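Local coordinates for Endonuclease/exonuclease/phosphatase (Leptotrichia buccalis C-1013-b, PDB 3TEB), which probably acts as a magnesium-binding hydrolase of the endonuclease/exonuclease/phosphatase family, with likely nuclease activity, at residues D136-S141 with N169-M174; K104-F109 with R124-T129; I210-S215 with K226-I231. One frame throughout, in Å; residues are numbered along the deposited sequence.

Interaction 1: D136-S141 with N169-M174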
ATOM      1  N   ASP A 136       4.534  -2.148  19.934  1.00 57.74           N
ATOM      2  CA  ASP A 136       4.194  -1.087  18.974  1.00 54.62           C
ATOM      3  C   ASP A 136       4.708  -1.432  17.576  1.00 52.46           C
ATOM      4  O   ASP A 136       5.906  -1.665  17.384  1.00 52.73           O
ATOM      5  CB  ASP A 136       4.741   0.273  19.430  1.00 55.33           C
ATOM      6  CG  ASP A 136       3.939   0.885  20.585  1.00 55.70           C
ATOM      7  OD1 ASP A 136       2.969   0.251  21.059  1.00 56.84           O
ATOM      8  OD2 ASP A 136       4.276   2.012  21.013  1.00 56.55           O
ATOM      9  N   ILE A 137       3.787  -1.477  16.613  1.00 49.08           N
ATOM     10  CA  ILE A 137       4.109  -1.768  15.204  1.00 46.36           C
ATOM     11  C   ILE A 137       3.791  -0.572  14.327  1.00 44.11           C
ATOM     12  O   ILE A 137       2.732   0.034  14.458  1.00 43.38           O
ATOM     13  CB  ILE A 137       3.340  -3.008  14.670  1.00 45.92           C
ATOM     14  CG1 ILE A 137       3.514  -4.211  15.614  1.00 46.42           C
ATOM     15  CG2 ILE A 137       3.812  -3.377  13.270  1.00 45.58           C
ATOM     16  CD1 ILE A 137       2.442  -5.280  15.462  1.00 45.66           C
ATOM     17  N   GLU A 138       4.716  -0.234  13.438  1.00 42.45           N
ATOM     18  CA  GLU A 138       4.520   0.867  12.501  1.00 40.25           C
ATOM     19  C   GLU A 138       4.302   0.332  11.114  1.00 38.58           C
ATOM     20  O   GLU A 138       5.094  -0.463  10.632  1.00 38.65           O
ATOM     21  CB  GLU A 138       5.717   1.800  12.510  1.00 40.71           C
ATOM     22  CG  GLU A 138       5.883   2.542  13.825  1.00 41.90           C
ATOM     23  CD  GLU A 138       7.233   3.207  13.972  1.00 43.29           C
ATOM     24  OE1 GLU A 138       7.953   3.335  12.964  1.00 43.83           O
ATOM     25  OE2 GLU A 138       7.573   3.608  15.105  1.00 44.20           O
ATOM     26  N   PHE A 139       3.205   0.756  10.492  1.00 36.58           N
ATOM     27  CA  PHE A 139       2.817   0.329   9.142  1.00 34.91           C
ATOM     28  C   PHE A 139       2.997   1.484   8.168  1.00 34.09           C
ATOM     29  O   PHE A 139       2.596   2.602   8.463  1.00 33.97           O
ATOM     30  CB  PHE A 139       1.371  -0.144   9.138  1.00 33.85           C
ATOM     31  CG  PHE A 139       1.162  -1.446   9.843  1.00 34.05           C
ATOM     32  CD1 PHE A 139       1.362  -2.658   9.180  1.00 34.11           C
ATOM     33  CD2 PHE A 139       0.769  -1.474  11.178  1.00 34.30           C
ATOM     34  CE1 PHE A 139       1.179  -3.888   9.840  1.00 33.99           C
ATOM     35  CE2 PHE A 139       0.573  -2.694  11.850  1.00 34.71           C
ATOM     36  CZ  PHE A 139       0.781  -3.904  11.172  1.00 34.37           C
ATOM     37  N   TYR A 140       3.623   1.239   7.026  1.00 33.45           N
ATOM     38  CA  TYR A 140       3.900   2.323   6.084  1.00 32.61           C
ATOM     39  C   TYR A 140       3.351   1.975   4.724  1.00 31.52           C
ATOM     40  O   TYR A 140       3.661   0.910   4.198  1.00 31.54           O
ATOM     41  CB  TYR A 140       5.403   2.564   5.952  1.00 33.41           C
ATOM     42  CG  TYR A 140       6.084   3.113   7.177  1.00 34.63           C
ATOM     43  CD1 TYR A 140       6.483   4.445   7.230  1.00 35.37           C
ATOM     44  CD2 TYR A 140       6.357   2.299   8.273  1.00 35.49           C
ATOM     45  CE1 TYR A 140       7.126   4.965   8.357  1.00 36.67           C
ATOM     46  CE2 TYR A 140       6.998   2.799   9.403  1.00 36.93           C
ATOM     47  CZ  TYR A 140       7.381   4.132   9.443  1.00 37.42           C
ATOM     48  OH  TYR A 140       8.022   4.636  10.562  1.00 38.64           O
ATOM     49  N   SER A 141       2.543   2.869   4.155  1.00 30.28           N
ATOM     50  CA  SER A 141       1.995   2.685   2.810  1.00 29.53           C
ATOM     51  C   SER A 141       2.840   3.457   1.807  1.00 29.88           C
ATOM     52  O   SER A 141       2.934   4.675   1.892  1.00 29.63           O
ATOM     53  CB  SER A 141       0.553   3.158   2.766  1.00 28.43           C
ATOM     54  OG  SER A 141      -0.048   2.813   1.532  1.00 27.85           O
ATOM     55  N   ASN A 169      11.258  -0.299  16.876  1.00 50.98           N
ATOM     56  CA  ASN A 169       9.940  -0.843  16.610  1.00 49.26           C
ATOM     57  C   ASN A 169       9.928  -1.704  15.374  1.00 47.33           C
ATOM     58  O   ASN A 169      10.706  -1.472  14.446  1.00 46.87           O
ATOM     59  CB  ASN A 169       8.940   0.287  16.424  1.00 49.27           C
ATOM     60  CG  ASN A 169       8.277   0.674  17.701  1.00 50.15           C
ATOM     61  OD1 ASN A 169       8.657   0.198  18.761  1.00 51.21           O
ATOM     62  ND2 ASN A 169       7.271   1.537  17.618  1.00 50.27           N
ATOM     63  N   LEU A 170       9.040  -2.692  15.360  1.00 45.78           N
ATOM     64  CA  LEU A 170       8.782  -3.426  14.136  1.00 43.68           C
ATOM     65  C   LEU A 170       8.147  -2.468  13.147  1.00 42.00           C
ATOM     66  O   LEU A 170       7.120  -1.837  13.430  1.00 42.12           O
ATOM     67  CB  LEU A 170       7.869  -4.625  14.386  1.00 44.08           C
ATOM     68  CG  LEU A 170       7.347  -5.414  13.186  1.00 43.42           C
ATOM     69  CD1 LEU A 170       8.482  -6.017  12.385  1.00 43.43           C
ATOM     70  CD2 LEU A 170       6.408  -6.495  13.658  1.00 43.41           C
ATOM     71  N   LYS A 171       8.794  -2.337  11.998  1.00 39.97           N
ATOM     72  CA  LYS A 171       8.316  -1.472  10.938  1.00 37.87           C
ATOM     73  C   LYS A 171       7.903  -2.360   9.785  1.00 37.00           C
ATOM     74  O   LYS A 171       8.705  -3.166   9.298  1.00 37.21           O
ATOM     75  CB  LYS A 171       9.405  -0.484  10.518  1.00 37.46           C
ATOM     76  CG  LYS A 171       9.598   0.614  11.524  1.00 36.93           C
ATOM     77  CD  LYS A 171      10.853   1.427  11.322  1.00 36.26           C
ATOM     78  CE  LYS A 171      11.025   2.307  12.547  1.00 36.28           C
ATOM     79  NZ  LYS A 171      11.860   3.493  12.334  1.00 36.79           N
ATOM     80  N   ILE A 172       6.637  -2.256   9.385  1.00 35.91           N
ATOM     81  CA  ILE A 172       6.124  -3.008   8.233  1.00 34.69           C
ATOM     82  C   ILE A 172       5.752  -2.041   7.122  1.00 33.75           C
ATOM     83  O   ILE A 172       5.001  -1.081   7.307  1.00 33.76           O
ATOM     84  CB  ILE A 172       4.987  -3.978   8.603  1.00 34.88           C
ATOM     85  CG1 ILE A 172       5.571  -5.141   9.399  1.00 34.99           C
ATOM     86  CG2 ILE A 172       4.304  -4.504   7.356  1.00 34.40           C
ATOM     87  CD1 ILE A 172       4.558  -5.941  10.150  1.00 36.73           C
ATOM     88  N   LEU A 173       6.296  -2.326   5.957  1.00 32.87           N
ATOM     89  CA  LEU A 173       6.466  -1.327   4.941  1.00 31.78           C
ATOM     90  C   LEU A 173       5.887  -1.871   3.631  1.00 31.28           C
ATOM     91  O   LEU A 173       6.483  -2.719   2.988  1.00 31.19           O
ATOM     92  CB  LEU A 173       7.958  -1.049   4.881  1.00 31.76           C
ATOM     93  CG  LEU A 173       8.508   0.217   4.288  1.00 31.57           C
ATOM     94  CD1 LEU A 173       9.719   0.639   5.065  1.00 31.40           C
ATOM     95  CD2 LEU A 173       8.849  -0.120   2.848  1.00 32.12           C
HETATM   96  N   MSE A 174       4.699  -1.377   3.276  1.00 30.98           N
HETATM   97  CA  MSE A 174       3.809  -1.980   2.265  1.00 30.57           C
HETATM   98  C   MSE A 174       3.588  -1.110   1.026  1.00 30.20           C
HETATM   99  O   MSE A 174       3.328   0.097   1.133  1.00 30.02           O
HETATM  100  CB  MSE A 174       2.426  -2.219   2.878  1.00 30.80           C
HETATM  101  CG  MSE A 174       2.373  -3.169   4.046  1.00 31.93           C
HETATM  102 SE   MSE A 174       0.680  -3.020   5.014  0.75 33.90          SE
HETATM  103  CE  MSE A 174       1.051  -1.356   5.895  1.00 34.74           C
TER
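E138 and K171 pair on neighbouring parallel strands, their side chains side by side. K171 CE lies 3.3 Å from E138 OE1, but the charged ends form only a long salt bridge, with E138 OE1 4.0 Å from K171 NZ. The ammonium group instead donates to the carbonyls of L162 and T165. The N169 and E138 side chains cross at about a right angle, their amide and carboxylate planes 67° apart. N169 ND2 gives E138 OE2 a 3.3 Å hydrogen bond from above the carboxylate plane. Y140 OH bonds E138 OE1 at 2.7 Å, out of the carboxylate plane as well. T165 and N167 add further bonds, so the acid is gripped at both oxygens.

On the other face, F139 and I172 point the same way, with F139 CD1 3.9 Å from I172 CB. The selenomethionine M174 bends at chi3 (-75°), which turns its CE to the edge of the F139 ring. I172 N bonds E138 O at 2.7 Å.

These strands and helix 154-162 form a beta-alpha-beta unit. Strand 124-132 flanks 135-143, and 225-233 flanks 170-174. F139 and M174 pack onto strands 4-10 and 37-46, and I172 onto 4-10, as in the DNase I-like sandwich.

Interaction 2: K104-F109 with R124-T129; sequences KAEDEF and RIVSIT
F109 has the most surface buried in this antiparallel pair, and it meets I125. I125 CB lies over one face of the ring in a CH-pi contact, 4.2 Å from the centroid and offset toward the rim. The first torsion of F109 sets CG between the backbone N and carbonyl carbon (chi1 62°), which folds the ring back across the neighbouring strand. The backbones of the two residues bond both ways, and I125 N to F109 O is 2.6 Å.

T129 buries the next largest area, at the other end. T129 O accepts from K104 N at 2.7 Å, and T129 N donates to A105 O at 3.0 Å. T129 OG1 comes within 3.5 Å of A105 CB. S127 follows, at the middle. It forms a hydrogen-bonded pair with D107, and its OG faces D107 CB at 3.3 Å. The D107 carboxylate goes instead to R164 in a salt bridge.

R124 runs its CG and CD along the F109 backbone, with R124 CG 3.4 Å from F109 O, and its NE bonds N83 O. With the chain cut back to an alanine here, the F109 backbone would probably lose the cover of CG and CD, and the N83 carbonyl its guanidinium donor.

Strand 105-110 pairs within its sheet with 124-132 alone. V126, I128 and E108 touch strand 78-84 of the second sheet; E106 and E108, on the same face, stay partly exposed. The chemistry therefore suits the edge of a sheet in the sandwich: main-chain bonds give the continuous link, F109 and I125 add an apolar patch, and D107 and R124 find polar partners beyond the pair.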
ATOM      1  N   LYS A 104      -1.794   4.756  17.959  1.00 37.11           N
ATOM      2  CA  LYS A 104      -1.000   5.596  18.884  1.00 37.73           C
ATOM      3  C   LYS A 104      -0.410   6.804  18.166  1.00 36.81           C
ATOM      4  O   LYS A 104      -0.193   7.834  18.785  1.00 37.10           O
ATOM      5  CB  LYS A 104       0.165   4.810  19.518  1.00 38.67           C
ATOM      6  CG  LYS A 104      -0.199   3.509  20.185  1.00 41.34           C
ATOM      7  CD  LYS A 104      -0.596   3.695  21.665  1.00 47.55           C
ATOM      8  CE  LYS A 104       0.601   3.436  22.629  1.00 50.60           C
ATOM      9  NZ  LYS A 104       0.164   2.652  23.827  1.00 52.11           N
ATOM     10  N   ALA A 105      -0.113   6.658  16.872  1.00 35.58           N
ATOM     11  CA  ALA A 105       0.565   7.697  16.096  1.00 34.26           C
ATOM     12  C   ALA A 105       0.189   7.616  14.617  1.00 33.18           C
ATOM     13  O   ALA A 105      -0.272   6.583  14.145  1.00 33.20           O
ATOM     14  CB  ALA A 105       2.079   7.600  16.274  1.00 34.19           C
ATOM     15  N   GLU A 106       0.381   8.716  13.901  1.00 32.09           N
ATOM     16  CA  GLU A 106       0.092   8.802  12.480  1.00 31.27           C
ATOM     17  C   GLU A 106       1.057   9.804  11.903  1.00 30.56           C
ATOM     18  O   GLU A 106       1.253  10.867  12.465  1.00 30.72           O
ATOM     19  CB  GLU A 106      -1.335   9.311  12.248  1.00 31.36           C
ATOM     20  CG  GLU A 106      -1.869   9.097  10.820  1.00 33.37           C
ATOM     21  CD  GLU A 106      -1.679  10.297   9.849  1.00 36.68           C
ATOM     22  OE1 GLU A 106      -0.916  11.244  10.165  1.00 38.96           O
ATOM     23  OE2 GLU A 106      -2.303  10.288   8.749  1.00 37.53           O
ATOM     24  N   ASP A 107       1.651   9.495  10.765  1.00 29.68           N
ATOM     25  CA  ASP A 107       2.487  10.484  10.115  1.00 28.88           C
ATOM     26  C   ASP A 107       2.240  10.482   8.622  1.00 27.80           C
ATOM     27  O   ASP A 107       1.870   9.459   8.042  1.00 27.66           O
ATOM     28  CB  ASP A 107       3.968  10.246  10.427  1.00 29.45           C
ATOM     29  CG  ASP A 107       4.793  11.536  10.414  1.00 30.92           C
ATOM     30  OD1 ASP A 107       4.310  12.556   9.853  1.00 32.11           O
ATOM     31  OD2 ASP A 107       5.931  11.526  10.956  1.00 32.66           O
ATOM     32  N   GLU A 108       2.423  11.657   8.030  1.00 26.85           N
ATOM     33  CA  GLU A 108       2.333  11.887   6.601  1.00 25.81           C
ATOM     34  C   GLU A 108       3.556  12.708   6.270  1.00 25.06           C
ATOM     35  O   GLU A 108       3.745  13.783   6.847  1.00 25.16           O
ATOM     36  CB  GLU A 108       1.086  12.701   6.300  1.00 25.81           C
ATOM     37  CG  GLU A 108      -0.195  12.037   6.765  1.00 28.46           C
ATOM     38  CD  GLU A 108      -1.370  12.999   6.896  1.00 32.47           C
ATOM     39  OE1 GLU A 108      -1.369  14.071   6.229  1.00 34.52           O
ATOM     40  OE2 GLU A 108      -2.310  12.673   7.668  1.00 34.64           O
ATOM     41  N   PHE A 109       4.397  12.210   5.369  1.00 24.15           N
ATOM     42  CA  PHE A 109       5.639  12.915   5.036  1.00 23.57           C
ATOM     43  C   PHE A 109       6.175  12.481   3.683  1.00 23.30           C
ATOM     44  O   PHE A 109       5.808  11.416   3.183  1.00 23.43           O
ATOM     45  CB  PHE A 109       6.703  12.661   6.109  1.00 23.67           C
ATOM     46  CG  PHE A 109       7.093  11.221   6.230  1.00 23.80           C
ATOM     47  CD1 PHE A 109       6.280  10.321   6.911  1.00 23.95           C
ATOM     48  CD2 PHE A 109       8.251  10.757   5.638  1.00 23.48           C
ATOM     49  CE1 PHE A 109       6.622   8.988   7.005  1.00 23.89           C
ATOM     50  CE2 PHE A 109       8.594   9.430   5.729  1.00 23.58           C
ATOM     51  CZ  PHE A 109       7.779   8.542   6.413  1.00 23.87           C
ATOM     52  N   ARG A 124       4.497  11.182  -0.976  1.00 19.46           N
ATOM     53  CA  ARG A 124       4.243  11.260   0.453  1.00 19.38           C
ATOM     54  C   ARG A 124       3.916   9.837   0.966  1.00 19.70           C
ATOM     55  O   ARG A 124       3.292   9.044   0.261  1.00 20.19           O
ATOM     56  CB  ARG A 124       3.090  12.240   0.696  1.00 19.57           C
ATOM     57  CG  ARG A 124       2.858  12.701   2.109  1.00 20.43           C
ATOM     58  CD  ARG A 124       3.143  14.180   2.340  1.00 21.84           C
ATOM     59  NE  ARG A 124       2.185  15.047   1.677  1.00 24.15           N
ATOM     60  CZ  ARG A 124       2.018  16.345   1.936  1.00 25.25           C
ATOM     61  NH1 ARG A 124       2.734  16.942   2.865  1.00 25.73           N
ATOM     62  NH2 ARG A 124       1.124  17.058   1.250  1.00 26.84           N
ATOM     63  N   ILE A 125       4.365   9.515   2.178  1.00 19.72           N
ATOM     64  CA  ILE A 125       4.104   8.218   2.801  1.00 20.28           C
ATOM     65  C   ILE A 125       3.112   8.377   3.948  1.00 20.91           C
ATOM     66  O   ILE A 125       3.062   9.416   4.600  1.00 21.21           O
ATOM     67  CB  ILE A 125       5.412   7.635   3.350  1.00 20.17           C
ATOM     68  CG1 ILE A 125       6.490   7.577   2.251  1.00 20.88           C
ATOM     69  CG2 ILE A 125       5.192   6.289   3.971  1.00 20.25           C
ATOM     70  CD1 ILE A 125       6.277   6.492   1.157  1.00 22.30           C
ATOM     71  N   VAL A 126       2.304   7.362   4.194  1.00 21.97           N
ATOM     72  CA  VAL A 126       1.439   7.387   5.360  1.00 23.06           C
ATOM     73  C   VAL A 126       1.872   6.295   6.317  1.00 24.09           C
ATOM     74  O   VAL A 126       1.963   5.122   5.926  1.00 24.61           O
ATOM     75  CB  VAL A 126      -0.036   7.201   4.994  1.00 23.61           C
ATOM     76  CG1 VAL A 126      -0.891   7.095   6.237  1.00 23.83           C
ATOM     77  CG2 VAL A 126      -0.488   8.371   4.206  1.00 23.98           C
ATOM     78  N   SER A 127       2.150   6.677   7.563  1.00 25.03           N
ATOM     79  CA  SER A 127       2.457   5.694   8.590  1.00 26.32           C
ATOM     80  C   SER A 127       1.429   5.697   9.700  1.00 27.81           C
ATOM     81  O   SER A 127       0.781   6.707   9.971  1.00 28.18           O
ATOM     82  CB  SER A 127       3.855   5.883   9.154  1.00 25.76           C
ATOM     83  OG  SER A 127       3.883   6.951  10.070  1.00 26.12           O
ATOM     84  N   ILE A 128       1.316   4.542  10.339  1.00 29.68           N
ATOM     85  CA  ILE A 128       0.359   4.282  11.382  1.00 31.80           C
ATOM     86  C   ILE A 128       1.082   3.507  12.505  1.00 33.17           C
ATOM     87  O   ILE A 128       1.908   2.633  12.232  1.00 33.12           O
ATOM     88  CB  ILE A 128      -0.885   3.567  10.751  1.00 32.59           C
ATOM     89  CG1 ILE A 128      -2.153   4.253  11.179  1.00 34.09           C
ATOM     90  CG2 ILE A 128      -0.956   2.058  10.964  1.00 33.24           C
ATOM     91  CD1 ILE A 128      -2.191   5.657  10.682  1.00 34.93           C
ATOM     92  N   THR A 129       0.829   3.854  13.764  1.00 35.23           N
ATOM     93  CA  THR A 129       1.357   3.048  14.868  1.00 37.47           C
ATOM     94  C   THR A 129       0.231   2.355  15.649  1.00 40.05           C
ATOM     95  O   THR A 129      -0.635   3.014  16.226  1.00 40.79           O
ATOM     96  CB  THR A 129       2.292   3.869  15.794  1.00 37.02           C
ATOM     97  OG1 THR A 129       3.265   4.539  14.992  1.00 36.78           O
ATOM     98  CG2 THR A 129       3.030   2.974  16.770  1.00 36.89           C
TER

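Interaction 3: I210-S215 with K226-I231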
ATOM      1  N   ILE A 210       3.231 -13.119  -8.672  1.00 47.86           N
ATOM      2  CA  ILE A 210       3.023 -12.121  -9.729  1.00 47.48           C
ATOM      3  C   ILE A 210       1.956 -11.093  -9.342  1.00 46.51           C
ATOM      4  O   ILE A 210       0.836 -11.475  -8.997  1.00 46.89           O
ATOM      5  CB  ILE A 210       2.628 -12.835 -11.059  1.00 49.02           C
ATOM      6  CG1 ILE A 210       3.744 -13.791 -11.505  1.00 50.82           C
ATOM      7  CG2 ILE A 210       2.264 -11.840 -12.183  1.00 49.24           C
ATOM      8  CD1 ILE A 210       5.147 -13.164 -11.541  1.00 51.06           C
ATOM      9  N   THR A 211       2.301  -9.802  -9.399  1.00 45.67           N
ATOM     10  CA  THR A 211       1.340  -8.728  -9.071  1.00 45.84           C
ATOM     11  C   THR A 211       0.865  -7.873 -10.245  1.00 47.24           C
ATOM     12  O   THR A 211      -0.142  -7.181 -10.137  1.00 47.78           O
ATOM     13  CB  THR A 211       1.830  -7.776  -7.939  1.00 45.50           C
ATOM     14  OG1 THR A 211       3.105  -7.215  -8.271  1.00 45.53           O
ATOM     15  CG2 THR A 211       1.918  -8.503  -6.624  1.00 45.06           C
ATOM     16  N   VAL A 212       1.601  -7.896 -11.346  1.00 49.14           N
ATOM     17  CA  VAL A 212       1.190  -7.196 -12.559  1.00 52.31           C
ATOM     18  C   VAL A 212       1.272  -8.180 -13.708  1.00 56.02           C
ATOM     19  O   VAL A 212       2.282  -8.864 -13.865  1.00 56.14           O
ATOM     20  CB  VAL A 212       2.084  -5.978 -12.855  1.00 51.63           C
ATOM     21  CG1 VAL A 212       1.587  -5.230 -14.081  1.00 51.55           C
ATOM     22  CG2 VAL A 212       2.121  -5.050 -11.663  1.00 51.67           C
ATOM     23  N   ASP A 213       0.203  -8.259 -14.494  1.00 61.39           N
ATOM     24  CA  ASP A 213       0.133  -9.157 -15.639  1.00 67.46           C
ATOM     25  C   ASP A 213      -0.367  -8.349 -16.832  1.00 71.88           C
ATOM     26  O   ASP A 213      -1.431  -7.747 -16.764  1.00 72.63           O
ATOM     27  CB  ASP A 213      -0.821 -10.311 -15.314  1.00 68.68           C
ATOM     28  CG  ASP A 213      -0.844 -11.404 -16.383  1.00 72.07           C
ATOM     29  OD1 ASP A 213      -0.609 -11.127 -17.582  1.00 73.04           O
ATOM     30  OD2 ASP A 213      -1.128 -12.561 -16.003  1.00 73.79           O
ATOM     31  N   LYS A 214       0.403  -8.317 -17.916  1.00 76.83           N
ATOM     32  CA  LYS A 214      -0.020  -7.579 -19.110  1.00 82.75           C
ATOM     33  C   LYS A 214      -0.380  -8.509 -20.285  1.00 88.76           C
ATOM     34  O   LYS A 214       0.344  -8.574 -21.284  1.00 90.12           O
ATOM     35  CB  LYS A 214       1.039  -6.551 -19.524  1.00 82.00           C
ATOM     36  CG  LYS A 214       1.325  -5.483 -18.490  1.00 79.90           C
ATOM     37  CD  LYS A 214       2.223  -4.401 -19.077  1.00 81.43           C
ATOM     38  CE  LYS A 214       2.918  -3.572 -17.990  1.00 80.13           C
ATOM     39  NZ  LYS A 214       2.050  -2.510 -17.394  1.00 79.74           N
ATOM     40  N   SER A 215      -1.500  -9.222 -20.160  1.00 93.62           N
ATOM     41  CA  SER A 215      -1.960 -10.129 -21.208  1.00 99.70           C
ATOM     42  C   SER A 215      -2.742  -9.368 -22.278  1.00102.56           C
ATOM     43  O   SER A 215      -3.399  -8.365 -21.983  1.00102.75           O
ATOM     44  CB  SER A 215      -2.826 -11.235 -20.610  1.00101.74           C
ATOM     45  OG  SER A 215      -2.161 -11.847 -19.523  1.00100.61           O
ATOM     46  N   LYS A 226       5.170  -9.774 -13.777  1.00 59.24           N
ATOM     47  CA  LYS A 226       6.069  -9.075 -12.867  1.00 55.72           C
ATOM     48  C   LYS A 226       5.630  -9.135 -11.403  1.00 52.60           C
ATOM     49  O   LYS A 226       4.465  -9.383 -11.090  1.00 51.97           O
ATOM     50  CB  LYS A 226       6.231  -7.612 -13.298  1.00 55.27           C
ATOM     51  CG  LYS A 226       6.894  -7.379 -14.655  1.00 56.65           C
ATOM     52  CD  LYS A 226       7.053  -5.878 -14.876  1.00 57.27           C
ATOM     53  CE  LYS A 226       7.989  -5.530 -16.024  1.00 59.57           C
ATOM     54  NZ  LYS A 226       7.222  -5.237 -17.262  1.00 60.09           N
ATOM     55  N   ARG A 227       6.589  -8.920 -10.513  1.00 49.90           N
ATOM     56  CA  ARG A 227       6.303  -8.753  -9.102  1.00 47.04           C
ATOM     57  C   ARG A 227       6.834  -7.376  -8.697  1.00 45.48           C
ATOM     58  O   ARG A 227       8.039  -7.199  -8.484  1.00 45.50           O
ATOM     59  CB  ARG A 227       6.933  -9.883  -8.290  1.00 47.51           C
ATOM     60  CG  ARG A 227       6.489  -9.945  -6.853  1.00 46.23           C
ATOM     61  CD  ARG A 227       6.972 -11.207  -6.169  1.00 47.00           C
ATOM     62  NE  ARG A 227       7.674 -10.871  -4.936  1.00 46.45           N
ATOM     63  CZ  ARG A 227       8.929 -11.213  -4.670  1.00 45.91           C
ATOM     64  NH1 ARG A 227       9.629 -11.945  -5.522  1.00 46.03           N
ATOM     65  NH2 ARG A 227       9.474 -10.846  -3.529  1.00 45.74           N
ATOM     66  N   LEU A 228       5.921  -6.407  -8.633  1.00 43.02           N
ATOM     67  CA  LEU A 228       6.259  -5.005  -8.443  1.00 41.50           C
ATOM     68  C   LEU A 228       5.837  -4.479  -7.077  1.00 40.64           C
ATOM     69  O   LEU A 228       6.351  -3.459  -6.601  1.00 40.66           O
ATOM     70  CB  LEU A 228       5.562  -4.171  -9.502  1.00 40.87           C
ATOM     71  CG  LEU A 228       5.992  -4.258 -10.960  1.00 41.39           C
ATOM     72  CD1 LEU A 228       5.349  -3.094 -11.704  1.00 41.43           C
ATOM     73  CD2 LEU A 228       7.506  -4.206 -11.115  1.00 41.69           C
ATOM     74  N   ASP A 229       4.869  -5.168  -6.474  1.00 39.79           N
ATOM     75  CA  ASP A 229       4.313  -4.799  -5.174  1.00 38.83           C
ATOM     76  C   ASP A 229       4.920  -5.691  -4.095  1.00 38.60           C
ATOM     77  O   ASP A 229       5.235  -6.859  -4.353  1.00 38.85           O
ATOM     78  CB  ASP A 229       2.791  -4.972  -5.191  1.00 38.88           C
ATOM     79  CG  ASP A 229       2.099  -4.076  -6.232  1.00 39.31           C
ATOM     80  OD1 ASP A 229       2.116  -4.419  -7.444  1.00 40.09           O
ATOM     81  OD2 ASP A 229       1.510  -3.043  -5.827  1.00 41.14           O
ATOM     82  N   TYR A 230       5.090  -5.153  -2.888  1.00 37.65           N
ATOM     83  CA  TYR A 230       5.715  -5.921  -1.811  1.00 37.36           C
ATOM     84  C   TYR A 230       5.162  -5.631  -0.434  1.00 36.67           C
ATOM     85  O   TYR A 230       4.451  -4.657  -0.224  1.00 36.48           O
ATOM     86  CB  TYR A 230       7.213  -5.640  -1.750  1.00 37.97           C
ATOM     87  CG  TYR A 230       7.977  -5.882  -3.020  1.00 39.36           C
ATOM     88  CD1 TYR A 230       8.575  -7.114  -3.267  1.00 41.12           C
ATOM     89  CD2 TYR A 230       8.131  -4.869  -3.963  1.00 39.89           C
ATOM     90  CE1 TYR A 230       9.300  -7.339  -4.426  1.00 42.35           C
ATOM     91  CE2 TYR A 230       8.849  -5.080  -5.128  1.00 41.32           C
ATOM     92  CZ  TYR A 230       9.434  -6.315  -5.351  1.00 42.31           C
ATOM     93  OH  TYR A 230      10.150  -6.526  -6.505  1.00 43.68           O
ATOM     94  N   ILE A 231       5.521  -6.498   0.503  1.00 36.76           N
ATOM     95  CA  ILE A 231       5.402  -6.210   1.917  1.00 36.97           C
ATOM     96  C   ILE A 231       6.749  -6.542   2.581  1.00 38.03           C
ATOM     97  O   ILE A 231       7.111  -7.708   2.735  1.00 38.12           O
ATOM     98  CB  ILE A 231       4.196  -6.936   2.544  1.00 36.76           C
ATOM     99  CG1 ILE A 231       2.909  -6.256   2.085  1.00 35.83           C
ATOM    100  CG2 ILE A 231       4.248  -6.881   4.065  1.00 37.39           C
ATOM    101  CD1 ILE A 231       1.702  -7.121   2.155  1.00 35.92           C
TER
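A classic beta bulge in the hairpin of strands 212-213 and 225-233 sets T211 and V212 both against K226. T211 N reaches K226 O in the carbonyl plane at 2.8 Å, and V212 N meets K226 O from above that plane at 3.2 Å. K226 N returns a bond to V212 O at 3.0 Å.

T211 carries the side-chain contact. Its OG1 sits between the backbone N and carbonyl carbon (chi1 55°), which points it at L228 and D229. T211 OG1 accepts from L228 N at 3.0 Å. T211 OG1 donates to D229 OD1 at 3.1 Å, using the anti lone pair of that oxygen. Beside these bonds, V212 CG2 packs on L228 CD1 at 3.8 Å.

D229 OD1 also bonds H257 ND1, so T211 probably helps to position the aspartate from the second shell. This is consistent with the Asp-His pair of DNase I-like active sites. The D229 side chain lies about 8 Å from that of E42, known to bind magnesium, though not in this model.

T211 and D229 rest on I260 of strand 259-264, and D229 also on N10 of strand 4-10. Further along, I231 packs against strand 170-174, while R227 salt-bridges D198.

All three contacts reach one mixed sheet. Interaction 1 is its buried middle, interaction 2 a partly exposed margin, and interaction 3 a short hairpin on the opposite side of the chain's centre from interaction 2. Interactions 1 and 2 touch through neighbouring strands 124-132 and 135-143, where F139 N probably bonds I128 O at 2.9 Å. Interactions 1 and 3 meet by packing alone, with M174 CG 3.7 Å from I231 CG1. Interactions 2 and 3 do not touch. Interaction 1 combines parallel pairing with a buried acid network. Interaction 2 relies on antiparallel main-chain bonds. Interaction 3 combines a bulge with one bonded hydroxyl, and its V212 side chain is about 7 Å from that of the magnesium-site residue D256.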